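Local coordinates for HTH-type transcriptional regulator yiaJ (Escherichia coli, PDB 1YSQ), which represses transcription of the yiaKLMNOPQRS operon, which may serve in the use of 2,3-diketo-L-gulonate, this chain being the C-terminal, GAF-like effector domain of the repressor, at residues T25-N30 / V148-S153; P63-A68 / K83-S88; M74-P79 / H113-G118; Q94-N99 / E124-G129. All coordinates share one frame; numbering follows the deposited sequence.

Interaction 1: T25-N30 / V148-S153. With PO4 (phosphate ion), chain C; PO4 (phosphate ion), chain B.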
loop_
_atom_site.group_PDB
_atom_site.type_symbol
_atom_site.label_atom_id
_atom_site.label_comp_id
_atom_site.label_asym_id
_atom_site.label_seq_id
_atom_site.Cartn_x
_atom_site.Cartn_y
_atom_site.Cartn_z
ATOM N N THR A 25 -3.548 -6.966 -14.400
ATOM C CA THR A 25 -3.506 -5.511 -14.569
ATOM C C THR A 25 -2.377 -5.002 -15.470
ATOM O O THR A 25 -2.454 -3.879 -15.979
ATOM C CB THR A 25 -3.373 -4.802 -13.206
ATOM O OG1 THR A 25 -2.095 -5.141 -12.614
ATOM C CG2 THR A 25 -4.453 -5.305 -12.221
ATOM N N GLY A 26 -1.303 -5.780 -15.596
ATOM C CA GLY A 26 -0.115 -5.314 -16.308
ATOM C C GLY A 26 0.789 -4.371 -15.509
ATOM O O GLY A 26 1.827 -3.919 -15.999
ATOM N N GLU A 27 0.397 -4.063 -14.274
ATOM C CA GLU A 27 1.040 -3.011 -13.478
ATOM C C GLU A 27 1.954 -3.547 -12.381
ATOM O O GLU A 27 1.880 -4.719 -12.017
ATOM C CB GLU A 27 -0.037 -2.140 -12.796
ATOM C CG GLU A 27 -1.046 -1.469 -13.733
ATOM C CD GLU A 27 -0.420 -0.437 -14.660
ATOM O OE1 GLU A 27 0.809 -0.208 -14.588
ATOM O OE2 GLU A 27 -1.165 0.152 -15.483
ATOM N N THR A 28 2.769 -2.648 -11.830
ATOM C CA THR A 28 3.601 -2.901 -10.640
ATOM C C THR A 28 2.760 -3.381 -9.463
ATOM O O THR A 28 1.774 -2.703 -9.095
ATOM C CB THR A 28 4.273 -1.600 -10.200
ATOM O OG1 THR A 28 5.146 -1.110 -11.238
ATOM C CG2 THR A 28 5.198 -1.846 -8.952
ATOM N N ILE A 29 3.155 -4.509 -8.866
ATOM C CA ILE A 29 2.494 -5.005 -7.664
ATOM C C ILE A 29 3.482 -4.942 -6.514
ATOM O O ILE A 29 4.589 -5.462 -6.624
ATOM C CB ILE A 29 1.951 -6.464 -7.853
ATOM C CG1 ILE A 29 1.073 -6.596 -9.115
ATOM C CG2 ILE A 29 1.219 -6.970 -6.580
ATOM C CD1 ILE A 29 -0.106 -5.611 -9.251
ATOM N N ASN A 30 3.075 -4.294 -5.418
ATOM C CA ASN A 30 3.894 -4.151 -4.206
ATOM C C ASN A 30 3.235 -4.898 -3.069
ATOM O O ASN A 30 2.004 -4.896 -2.941
ATOM C CB ASN A 30 3.983 -2.675 -3.773
ATOM C CG ASN A 30 4.331 -1.747 -4.921
ATOM O OD1 ASN A 30 3.494 -0.979 -5.412
ATOM N ND2 ASN A 30 5.564 -1.820 -5.362
ATOM N N VAL A 148 -1.155 -4.624 0.228
ATOM C CA VAL A 148 -0.825 -4.809 -1.181
ATOM C C VAL A 148 -1.120 -3.500 -1.899
ATOM O O VAL A 148 -2.103 -2.836 -1.578
ATOM C CB VAL A 148 -1.717 -5.899 -1.846
ATOM C CG1 VAL A 148 -1.278 -6.187 -3.304
ATOM C CG2 VAL A 148 -1.742 -7.187 -1.035
ATOM N N SER A 149 -0.297 -3.141 -2.887
ATOM C CA SER A 149 -0.604 -1.958 -3.685
ATOM C C SER A 149 -0.294 -2.127 -5.164
ATOM O O SER A 149 0.492 -3.000 -5.543
ATOM C CB SER A 149 0.087 -0.711 -3.091
ATOM O OG SER A 149 1.472 -0.678 -3.395
ATOM N N ILE A 150 -0.963 -1.323 -5.994
ATOM C CA ILE A 150 -0.673 -1.250 -7.423
ATOM C C ILE A 150 -0.126 0.141 -7.705
ATOM O O ILE A 150 -0.752 1.130 -7.311
ATOM C CB ILE A 150 -1.966 -1.473 -8.271
ATOM C CG1 ILE A 150 -2.530 -2.888 -8.060
ATOM C CG2 ILE A 150 -1.670 -1.185 -9.760
ATOM C CD1 ILE A 150 -3.922 -3.149 -8.747
ATOM N N SER A 151 1.026 0.240 -8.386
ATOM C CA SER A 151 1.543 1.551 -8.796
ATOM C C SER A 151 1.353 1.688 -10.293
ATOM O O SER A 151 1.517 0.714 -11.038
ATOM C CB SER A 151 3.048 1.722 -8.484
ATOM O OG SER A 151 3.404 1.278 -7.181
ATOM N N LEU A 152 1.021 2.901 -10.729
ATOM C CA LEU A 152 0.821 3.186 -12.143
ATOM C C LEU A 152 0.878 4.693 -12.352
ATOM O O LEU A 152 0.853 5.453 -11.378
ATOM C CB LEU A 152 -0.517 2.607 -12.638
ATOM C CG LEU A 152 -1.838 3.250 -12.190
ATOM C CD1 LEU A 152 -2.980 2.717 -13.064
ATOM C CD2 LEU A 152 -2.149 3.013 -10.722
ATOM N N SER A 153 0.968 5.128 -13.610
ATOM C CA SER A 153 0.949 6.557 -13.911
ATOM C C SER A 153 -0.420 7.154 -13.573
ATOM O O SER A 153 -1.470 6.516 -13.770
ATOM C CB SER A 153 1.287 6.832 -15.387
ATOM O OG SER A 153 0.293 6.281 -16.237
HETATM P P PO4 C . 1.120 2.510 -16.834
HETATM O O1 PO4 C . 1.821 2.810 -18.132
HETATM O O2 PO4 C . 0.774 3.795 -16.150
HETATM O O3 PO4 C . -0.077 1.674 -17.167
HETATM O O4 PO4 C . 2.014 1.692 -15.922
HETATM P P PO4 B . 2.894 2.561 -1.578
HETATM O O1 PO4 B . 2.511 4.021 -1.882
HETATM O O2 PO4 B . 1.991 1.937 -0.563
HETATM O O3 PO4 B . 2.922 1.714 -2.837
HETATM O O4 PO4 B . 4.301 2.618 -1.004
HETATM O O HOH W 1 3.473 0.078 -13.134
#
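Strands 28-30 and 148-153 run antiparallel, their short axes 4.8 Å apart, with Asn30 and Ser149 as a hydrogen-bonded pair, each backbone N giving to the other's O, and Ile29 and Ile150 as the non-hydrogen-bonded pair beside it. On the face carrying the two isoleucines, Ile29 CD1 lies alongside Ile150 CG1 at 3.8 Å, both side chains pointing the same way; Leu18 and Leu21 of helix 8-25 pack on Ile29, Leu169 of helix 162-182 on Ile150. The first and last strands in chain order meet here inside the antiparallel sheet of the GAF-like IclR effector domain. On the other, polar face Asn30 CG sits beside its backbone N (chi1 -48°), which turns OD1 across to the neighbouring strand, where Ser151 OG donates to Asn30 OD1 in the carbonyl plane, on a lone pair, at 2.9 Å. Ser149 OG is equally near that oxygen and also close to a phosphate ion, probably from the crystallisation liquor. The Glu27 side chain crosses that of Ile150 at about a right angle, CB 3.6 Å from Ile150 CG2. One oxygen of a second phosphate accepts from both Ser153 N and Ser153 OG; Met51 N and Leu52 N bind the same ion.

Interaction 2: P63-A68 / K83-S88. With PO4 (phosphate ion), chain B.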
loop_
_atom_site.group_PDB
_atom_site.type_symbol
_atom_site.label_atom_id
_atom_site.label_comp_id
_atom_site.label_asym_id
_atom_site.label_seq_id
_atom_site.Cartn_x
_atom_site.Cartn_y
_atom_site.Cartn_z
ATOM N N PRO A 63 8.327 5.399 4.567
ATOM C CA PRO A 63 7.716 6.104 5.724
ATOM C C PRO A 63 6.183 6.025 5.695
ATOM O O PRO A 63 5.579 6.046 4.615
ATOM C CB PRO A 63 8.145 7.568 5.549
ATOM C CG PRO A 63 9.312 7.531 4.602
ATOM C CD PRO A 63 9.049 6.344 3.690
ATOM N N LEU A 64 5.564 5.911 6.859
ATOM C CA LEU A 64 4.108 5.722 6.915
ATOM C C LEU A 64 3.308 6.852 6.261
ATOM O O LEU A 64 2.296 6.586 5.608
ATOM C CB LEU A 64 3.633 5.526 8.361
ATOM C CG LEU A 64 4.170 4.287 9.121
ATOM C CD1 LEU A 64 3.529 4.212 10.503
ATOM C CD2 LEU A 64 3.982 2.983 8.376
ATOM N N TYR A 65 3.764 8.099 6.433
ATOM C CA TYR A 65 2.952 9.275 6.081
ATOM C C TYR A 65 2.791 9.508 4.571
ATOM O O TYR A 65 1.858 10.183 4.154
ATOM C CB TYR A 65 3.505 10.546 6.754
ATOM C CG TYR A 65 4.656 11.170 5.993
ATOM C CD1 TYR A 65 4.455 12.284 5.167
ATOM C CD2 TYR A 65 5.942 10.628 6.082
ATOM C CE1 TYR A 65 5.508 12.846 4.434
ATOM C CE2 TYR A 65 7.010 11.181 5.372
ATOM C CZ TYR A 65 6.780 12.289 4.542
ATOM O OH TYR A 65 7.839 12.844 3.852
ATOM N N CYS A 66 3.711 8.965 3.765
ATOM C CA CYS A 66 3.717 9.214 2.312
ATOM C C CYS A 66 3.557 7.923 1.489
ATOM O O CYS A 66 3.657 7.947 0.269
ATOM C CB CYS A 66 4.994 9.991 1.898
ATOM S SG CYS A 66 6.519 9.141 2.359
ATOM N N SER A 67 3.300 6.808 2.176
ATOM C CA SER A 67 3.098 5.494 1.561
ATOM C C SER A 67 1.623 5.149 1.680
ATOM O O SER A 67 1.063 5.200 2.782
ATOM C CB SER A 67 3.943 4.434 2.283
ATOM O OG SER A 67 3.536 3.102 2.002
ATOM N N ALA A 68 0.992 4.783 0.565
ATOM C CA ALA A 68 -0.417 4.354 0.617
ATOM C C ALA A 68 -0.615 3.165 1.575
ATOM O O ALA A 68 -1.536 3.166 2.408
ATOM C CB ALA A 68 -0.958 4.037 -0.788
ATOM N N LYS A 83 -0.690 10.965 16.414
ATOM C CA LYS A 83 -0.240 12.126 17.185
ATOM C C LYS A 83 1.233 12.011 17.605
ATOM O O LYS A 83 2.014 12.922 17.329
ATOM C CB LYS A 83 -1.149 12.375 18.406
ATOM C CG LYS A 83 -0.829 13.687 19.121
ATOM C CD LYS A 83 -2.067 14.400 19.654
ATOM C CE LYS A 83 -1.715 15.267 20.867
ATOM N NZ LYS A 83 -2.241 14.677 22.138
ATOM N N SER A 84 1.618 10.890 18.224
ATOM C CA SER A 84 3.003 10.705 18.678
ATOM C C SER A 84 3.962 10.592 17.493
ATOM O O SER A 84 5.088 11.067 17.560
ATOM C CB SER A 84 3.149 9.474 19.588
ATOM O OG SER A 84 2.204 9.522 20.649
ATOM N N TYR A 85 3.504 9.961 16.412
ATOM C CA TYR A 85 4.278 9.868 15.177
ATOM C C TYR A 85 4.609 11.265 14.660
ATOM O O TYR A 85 5.758 11.544 14.338
ATOM C CB TYR A 85 3.508 9.040 14.131
ATOM C CG TYR A 85 4.175 8.925 12.773
ATOM C CD1 TYR A 85 5.022 7.856 12.476
ATOM C CD2 TYR A 85 3.928 9.869 11.771
ATOM C CE1 TYR A 85 5.632 7.740 11.217
ATOM C CE2 TYR A 85 4.536 9.771 10.517
ATOM C CZ TYR A 85 5.371 8.707 10.241
ATOM O OH TYR A 85 5.947 8.614 8.989
ATOM N N TRP A 86 3.604 12.138 14.581
ATOM C CA TRP A 86 3.825 13.518 14.129
ATOM C C TRP A 86 4.801 14.260 15.049
ATOM O O TRP A 86 5.656 15.016 14.582
ATOM C CB TRP A 86 2.499 14.299 13.991
ATOM C CG TRP A 86 2.276 14.772 12.585
ATOM C CD1 TRP A 86 2.452 16.036 12.100
ATOM C CD2 TRP A 86 1.868 13.970 11.470
ATOM N NE1 TRP A 86 2.178 16.077 10.752
ATOM C CE2 TRP A 86 1.809 14.821 10.338
ATOM C CE3 TRP A 86 1.526 12.612 11.315
ATOM C CZ2 TRP A 86 1.436 14.363 9.066
ATOM C CZ3 TRP A 86 1.157 12.156 10.045
ATOM C CH2 TRP A 86 1.116 13.027 8.942
ATOM N N GLU A 87 4.676 14.031 16.352
ATOM C CA GLU A 87 5.546 14.701 17.321
ATOM C C GLU A 87 7.001 14.271 17.143
ATOM O O GLU A 87 7.917 15.110 17.158
ATOM C CB GLU A 87 5.063 14.437 18.748
ATOM C CG GLU A 87 3.877 15.302 19.144
ATOM C CD GLU A 87 3.101 14.762 20.337
ATOM O OE1 GLU A 87 3.653 13.959 21.124
ATOM O OE2 GLU A 87 1.920 15.149 20.490
ATOM N N SER A 88 7.197 12.970 16.927
ATOM C CA SER A 88 8.525 12.354 16.902
ATOM C C SER A 88 9.174 12.259 15.508
ATOM O O SER A 88 10.350 11.915 15.412
ATOM C CB SER A 88 8.439 10.944 17.502
ATOM O OG SER A 88 7.633 10.126 16.666
HETATM P P PO4 B . 2.894 2.561 -1.578
HETATM O O1 PO4 B . 2.511 4.021 -1.882
HETATM O O2 PO4 B . 1.991 1.937 -0.563
HETATM O O3 PO4 B . 2.922 1.714 -2.837
HETATM O O4 PO4 B . 4.301 2.618 -1.004
HETATM O O HOH W 2 8.067 7.103 8.922
#
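Tyr85 pushes its ring from helix 79-88 into the bend between strand 61-63 and helix 68-75, where Leu64 and Tyr65 receive it. Leu64 CB lies 4.1 Å from Tyr85 CZ, and Tyr65 CB lies 4.0 Å from Tyr85 CE2, so that two successive residues of the bend meet the outer end of the phenol, Leu64 toward CE1 and CZ, Tyr65 toward CE2. This joins the helical part of the GAF-clan domain to the edge of its sheet: the bend follows the outermost strand, and helix 79-88 is fastened against it. With CG opposite its own backbone N (chi1 177°), Tyr85 stands out from the helix and carries OH as far as the backbone of the bend. Trp86 reaches Tyr65 by the far end of its indole, CH2 standing 4.1 Å from Tyr65 CB, while Trp86 NE1 bonds to Thr102 O. The Tyr65 side chain crosses that of Tyr85 at about a right angle, and Tyr85 OH comes to the edge of the Tyr65 ring, 3.5 Å from CD2. Tyr65 OH itself goes to Gln94 O. Farther out, Tyr65 N gives a weak, bent bond to Tyr85 OH. Were Tyr85 cut back to an alanine, a gap would probably open between helix 79-88 and the bend at Leu64 and Tyr65, and Tyr65 N would lose its weak bond. Beyond the bend, Ala68 N, at the start of helix 68-75, donates to a phosphate ion. At the polar edge a water sits 2.6 Å from Tyr85 OH.

Interaction 3: M74-P79 / H113-G118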
loop_
_atom_site.group_PDB
_atom_site.type_symbol
_atom_site.label_atom_id
_atom_site.label_comp_id
_atom_site.label_asym_id
_atom_site.label_seq_id
_atom_site.Cartn_x
_atom_site.Cartn_y
_atom_site.Cartn_z
ATOM N N MET A 74 -1.517 2.981 9.534
ATOM C CA MET A 74 -1.952 3.982 10.531
ATOM C C MET A 74 -3.484 4.044 10.682
ATOM O O MET A 74 -3.994 4.205 11.800
ATOM C CB MET A 74 -1.391 5.371 10.226
ATOM C CG MET A 74 0.132 5.499 10.532
ATOM S SD MET A 74 0.825 7.201 10.621
ATOM C CE MET A 74 0.414 7.735 9.119
ATOM N N ALA A 75 -4.208 3.910 9.568
ATOM C CA ALA A 75 -5.671 4.007 9.587
ATOM C C ALA A 75 -6.305 2.918 10.439
ATOM O O ALA A 75 -7.355 3.133 11.046
ATOM C CB ALA A 75 -6.237 3.968 8.164
ATOM N N PHE A 76 -5.677 1.745 10.475
ATOM C CA PHE A 76 -6.171 0.641 11.305
ATOM C C PHE A 76 -5.496 0.514 12.679
ATOM O O PHE A 76 -5.833 -0.386 13.470
ATOM C CB PHE A 76 -6.101 -0.656 10.510
ATOM C CG PHE A 76 -7.197 -0.768 9.491
ATOM C CD1 PHE A 76 -8.345 -1.513 9.767
ATOM C CD2 PHE A 76 -7.088 -0.105 8.260
ATOM C CE1 PHE A 76 -9.384 -1.609 8.816
ATOM C CE2 PHE A 76 -8.098 -0.184 7.313
ATOM C CZ PHE A 76 -9.262 -0.932 7.597
ATOM N N GLY A 77 -4.571 1.437 12.957
ATOM C CA GLY A 77 -3.938 1.548 14.260
ATOM C C GLY A 77 -4.696 2.470 15.215
ATOM O O GLY A 77 -5.825 2.901 14.937
ATOM N N HIS A 78 -4.070 2.764 16.354
ATOM C CA HIS A 78 -4.638 3.674 17.350
ATOM C C HIS A 78 -4.378 5.140 16.977
ATOM O O HIS A 78 -3.296 5.450 16.467
ATOM C CB HIS A 78 -4.043 3.364 18.722
ATOM C CG HIS A 78 -4.868 3.874 19.856
ATOM N ND1 HIS A 78 -4.779 5.170 20.314
ATOM C CD2 HIS A 78 -5.827 3.272 20.604
ATOM C CE1 HIS A 78 -5.637 5.343 21.310
ATOM N NE2 HIS A 78 -6.278 4.205 21.511
ATOM N N PRO A 79 -5.332 6.054 17.217
ATOM C CA PRO A 79 -5.092 7.472 16.895
ATOM C C PRO A 79 -3.958 8.101 17.689
ATOM O O PRO A 79 -3.346 9.055 17.185
ATOM C CB PRO A 79 -6.429 8.168 17.187
ATOM C CG PRO A 79 -7.265 7.167 17.936
ATOM C CD PRO A 79 -6.687 5.817 17.755
ATOM N N HIS A 113 -11.191 8.252 6.238
ATOM C CA HIS A 113 -11.673 7.712 4.975
ATOM C C HIS A 113 -11.105 6.327 4.682
ATOM O O HIS A 113 -11.832 5.457 4.190
ATOM C CB HIS A 113 -11.376 8.644 3.781
ATOM C CG HIS A 113 -12.067 9.973 3.849
ATOM N ND1 HIS A 113 -13.398 10.113 4.188
ATOM C CD2 HIS A 113 -11.611 11.226 3.607
ATOM C CE1 HIS A 113 -13.729 11.391 4.157
ATOM N NE2 HIS A 113 -12.663 12.089 3.809
ATOM N N ILE A 114 -9.799 6.137 4.912
ATOM C CA ILE A 114 -9.177 4.815 4.703
ATOM C C ILE A 114 -9.755 3.732 5.625
ATOM O O ILE A 114 -10.022 2.608 5.191
ATOM C CB ILE A 114 -7.620 4.903 4.886
ATOM C CG1 ILE A 114 -7.018 5.789 3.781
ATOM C CG2 ILE A 114 -7.000 3.513 4.834
ATOM C CD1 ILE A 114 -5.604 6.348 4.133
ATOM N N ARG A 115 -9.913 4.070 6.905
ATOM C CA ARG A 115 -10.452 3.126 7.896
ATOM C C ARG A 115 -11.888 2.705 7.546
ATOM O O ARG A 115 -12.256 1.527 7.640
ATOM C CB ARG A 115 -10.372 3.727 9.307
ATOM C CG ARG A 115 -10.936 2.814 10.435
ATOM C CD ARG A 115 -10.230 1.445 10.565
ATOM N NE ARG A 115 -10.890 0.597 11.571
ATOM C CZ ARG A 115 -11.921 -0.210 11.324
ATOM N NH1 ARG A 115 -12.410 -0.302 10.094
ATOM N NH2 ARG A 115 -12.456 -0.949 12.304
ATOM N N GLU A 116 -12.678 3.667 7.088
ATOM C CA GLU A 116 -14.058 3.392 6.691
ATOM C C GLU A 116 -14.144 2.517 5.433
ATOM O O GLU A 116 -14.876 1.528 5.402
ATOM C CB GLU A 116 -14.805 4.714 6.469
ATOM C CG GLU A 116 -15.138 5.428 7.769
ATOM C CD GLU A 116 -15.202 6.927 7.604
ATOM O OE1 GLU A 116 -15.323 7.404 6.456
ATOM O OE2 GLU A 116 -15.127 7.621 8.633
ATOM N N SER A 117 -13.398 2.893 4.392
ATOM C CA SER A 117 -13.508 2.237 3.090
ATOM C C SER A 117 -12.628 1.005 2.939
ATOM O O SER A 117 -12.898 0.151 2.083
ATOM C CB SER A 117 -13.153 3.225 1.964
ATOM O OG SER A 117 -11.758 3.472 1.984
ATOM N N GLY A 118 -11.566 0.918 3.734
ATOM C CA GLY A 118 -10.624 -0.189 3.602
ATOM C C GLY A 118 -9.698 -0.082 2.389
ATOM O O GLY A 118 -9.228 -1.099 1.858
#
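Apolar contact between the ends of two helices begins at Ala75, whose CB meets the CG2 branch of Ile114 at 3.4 Å, tighter than usual for two carbons. The last turn of helix 68-75 here comes up against the last turn of helix 104-117, joining two helices of the IclR-type effector domain, with the CA atoms of Ala75 and Arg115 only 5.1 Å apart. Ile114 is buried and also touches Lys71 and Ile72 one turn earlier in the first helix.

A CH-pi contact carries the more exposed half. Arg115 CD stands over one face of the Phe76 ring, 3.7 Å from its centroid and 15° off the normal. The arginine chain leaves with CG opposite its backbone N and then bends at chi2 (60°), which brings CD over the ring and lays a face of the guanidinium over CE1. There the two flat groups lie nearly parallel, their planes 17° apart, with Arg115 NH1 3.5 Å from Phe76 CE1. Phe138 meets the phenylalanine ring edge to face, and Val144 touches it as well.

Contacts with the backbone complete the junction. The CA of Gly118, the residue that ends helix 104-117 with positive phi, lies at the edge of the Phe76 ring near its plane. On the other segment Ala75 O lies at the edge of the Arg115 guanidinium and is 3.4 Å from Arg115 CD.

Interaction 4: Q94-N99 / E124-G129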
loop_
_atom_site.group_PDB
_atom_site.type_symbol
_atom_site.label_atom_id
_atom_site.label_comp_id
_atom_site.label_asym_id
_atom_site.label_seq_id
_atom_site.Cartn_x
_atom_site.Cartn_y
_atom_site.Cartn_z
ATOM N N GLN A 94 8.089 15.595 5.380
ATOM C CA GLN A 94 8.501 16.669 4.481
ATOM C C GLN A 94 7.611 16.709 3.244
ATOM O O GLN A 94 7.130 15.660 2.793
ATOM C CB GLN A 94 9.974 16.485 4.074
ATOM C CG GLN A 94 10.987 16.652 5.229
ATOM C CD GLN A 94 11.057 18.079 5.768
ATOM O OE1 GLN A 94 10.920 19.038 5.015
ATOM N NE2 GLN A 94 11.271 18.215 7.074
ATOM N N PRO A 95 7.399 17.903 2.693
ATOM C CA PRO A 95 6.543 18.065 1.512
ATOM C C PRO A 95 7.234 17.605 0.241
ATOM O O PRO A 95 7.804 18.430 -0.488
ATOM C CB PRO A 95 6.282 19.574 1.472
ATOM C CG PRO A 95 7.508 20.185 2.118
ATOM C CD PRO A 95 7.952 19.192 3.157
ATOM N N LEU A 96 7.158 16.309 -0.036
ATOM C CA LEU A 96 7.789 15.730 -1.218
ATOM C C LEU A 96 7.198 16.293 -2.507
ATOM O O LEU A 96 7.926 16.569 -3.474
ATOM C CB LEU A 96 7.682 14.195 -1.189
ATOM C CG LEU A 96 8.185 13.486 0.078
ATOM C CD1 LEU A 96 8.010 11.983 -0.069
ATOM C CD2 LEU A 96 9.636 13.830 0.403
ATOM N N THR A 97 5.877 16.445 -2.526
ATOM C CA THR A 97 5.185 17.195 -3.580
ATOM C C THR A 97 4.200 18.125 -2.923
ATOM O O THR A 97 4.027 18.093 -1.693
ATOM C CB THR A 97 4.405 16.262 -4.556
ATOM O OG1 THR A 97 3.291 15.666 -3.870
ATOM C CG2 THR A 97 5.252 15.102 -5.010
ATOM N N ARG A 98 3.522 18.924 -3.748
ATOM C CA ARG A 98 2.461 19.801 -3.268
ATOM C C ARG A 98 1.273 19.025 -2.659
ATOM O O ARG A 98 0.414 19.611 -2.002
ATOM C CB ARG A 98 1.973 20.690 -4.418
ATOM C CG ARG A 98 1.350 19.913 -5.572
ATOM C CD ARG A 98 0.794 20.784 -6.692
ATOM N NE ARG A 98 0.248 19.980 -7.787
ATOM C CZ ARG A 98 0.768 19.919 -9.020
ATOM N NH1 ARG A 98 1.857 20.617 -9.337
ATOM N NH2 ARG A 98 0.198 19.154 -9.950
ATOM N N ASN A 99 1.233 17.711 -2.893
ATOM C CA ASN A 99 0.132 16.857 -2.444
ATOM C C ASN A 99 0.423 16.043 -1.190
ATOM O O ASN A 99 -0.500 15.482 -0.604
ATOM C CB ASN A 99 -0.290 15.895 -3.560
ATOM C CG ASN A 99 -0.625 16.624 -4.849
ATOM O OD1 ASN A 99 -1.484 17.510 -4.858
ATOM N ND2 ASN A 99 0.057 16.266 -5.939
ATOM N N GLU A 124 -0.293 11.199 -6.030
ATOM C CA GLU A 124 0.912 11.987 -6.358
ATOM C C GLU A 124 1.548 12.668 -5.132
ATOM O O GLU A 124 1.948 13.850 -5.183
ATOM C CB GLU A 124 0.585 13.023 -7.442
ATOM C CG GLU A 124 -0.043 12.434 -8.698
ATOM C CD GLU A 124 -0.380 13.525 -9.703
ATOM O OE1 GLU A 124 -1.520 14.019 -9.675
ATOM O OE2 GLU A 124 0.508 13.903 -10.488
ATOM N N GLU A 125 1.627 11.920 -4.032
ATOM C CA GLU A 125 2.209 12.412 -2.782
ATOM C C GLU A 125 3.713 12.148 -2.679
ATOM O O GLU A 125 4.379 12.698 -1.804
ATOM C CB GLU A 125 1.490 11.793 -1.574
ATOM C CG GLU A 125 0.023 12.190 -1.487
ATOM C CD GLU A 125 -0.818 11.168 -0.734
ATOM O OE1 GLU A 125 -0.386 10.722 0.354
ATOM O OE2 GLU A 125 -1.889 10.798 -1.257
ATOM N N ASN A 126 4.245 11.302 -3.562
ATOM C CA ASN A 126 5.685 11.049 -3.613
ATOM C C ASN A 126 6.344 11.698 -4.815
ATOM O O ASN A 126 7.404 12.303 -4.696
ATOM C CB ASN A 126 5.968 9.556 -3.646
ATOM C CG ASN A 126 5.729 8.914 -2.320
ATOM O OD1 ASN A 126 6.613 8.897 -1.451
ATOM N ND2 ASN A 126 4.524 8.388 -2.137
ATOM N N GLU A 127 5.698 11.557 -5.968
ATOM C CA GLU A 127 6.183 12.132 -7.210
ATOM C C GLU A 127 5.001 12.425 -8.121
ATOM O O GLU A 127 4.085 11.599 -8.264
ATOM C CB GLU A 127 7.163 11.178 -7.901
ATOM C CG GLU A 127 7.664 11.679 -9.242
ATOM C CD GLU A 127 8.545 10.680 -9.960
ATOM O OE1 GLU A 127 9.091 9.757 -9.312
ATOM O OE2 GLU A 127 8.697 10.841 -11.183
ATOM N N LEU A 128 5.014 13.607 -8.739
ATOM C CA LEU A 128 3.960 13.944 -9.681
ATOM C C LEU A 128 3.978 12.922 -10.791
ATOM O O LEU A 128 5.051 12.437 -11.176
ATOM C CB LEU A 128 4.125 15.362 -10.247
ATOM C CG LEU A 128 4.018 16.513 -9.241
ATOM C CD1 LEU A 128 4.141 17.849 -9.980
ATOM C CD2 LEU A 128 2.722 16.469 -8.422
ATOM N N GLY A 129 2.786 12.570 -11.271
ATOM C CA GLY A 129 2.652 11.568 -12.316
ATOM C C GLY A 129 2.646 10.113 -11.865
ATOM O O GLY A 129 2.451 9.226 -12.684
#
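Glu124 O takes two side-chain bonds from the facing loop: Thr97 OG1 donates to it at 2.6 Å, in the carbonyl plane and on a lone pair, while Asn99 ND2 reaches it at 3.2 Å from above that plane. The contact joins two loops of the repressor's effector domain, one leading into helix 104-117, the other linking strands 120-123 and 130-137. Thr97 OG1 is also the acceptor of an ST turn, receiving Asn99 N, so one hydroxyl shapes its own loop and grips the other. With chi1 at 69° this hydroxyl lies between its own N and carbonyl carbon, and CG2 is left to face Asn126 O. Without the hydroxyl, as with a valine here, Glu124 O is likely to lose its shorter bond and the turn its acceptor. Glu124 further steadies its loop, OE2 accepting from Gly129 N at 2.8 Å. Of the neighbouring side chains, Glu125 forms a salt bridge with Lys71, and Asn126 ND2 bonds to Cys66 O. Packing follows outside. Leu96 CD1 lies alongside Asn126 OD1, and the aliphatic CG of Glu125 approaches Asn99 O. Leu128 spreads its methyls across Arg98 and Asn99, with CD2 3.9 Å above the centre of the Arg98 guanidinium.

From the N terminus, helix 8-25 leads into interaction 1, which pairs the first strand with the last and closes a loop of 117 residues holding the other three contacts. Within it, interaction 2 closes a short loop between the bend after strand 61-63 and helix 79-88. Interaction 3 starts inside that loop, at the end of helix 68-75, and closes beyond it on helix 104-117, so the two cross; they touch where Leu64 packs on Met74. Interaction 4 opens after interaction 2 has closed but crosses interaction 3, tying two loops together. Interactions 2 and 4, in series along the chain, meet side by side; Ser153 of interaction 1 packs on Gly129 of interaction 4, while one phosphate spans 63-68 and Ser149.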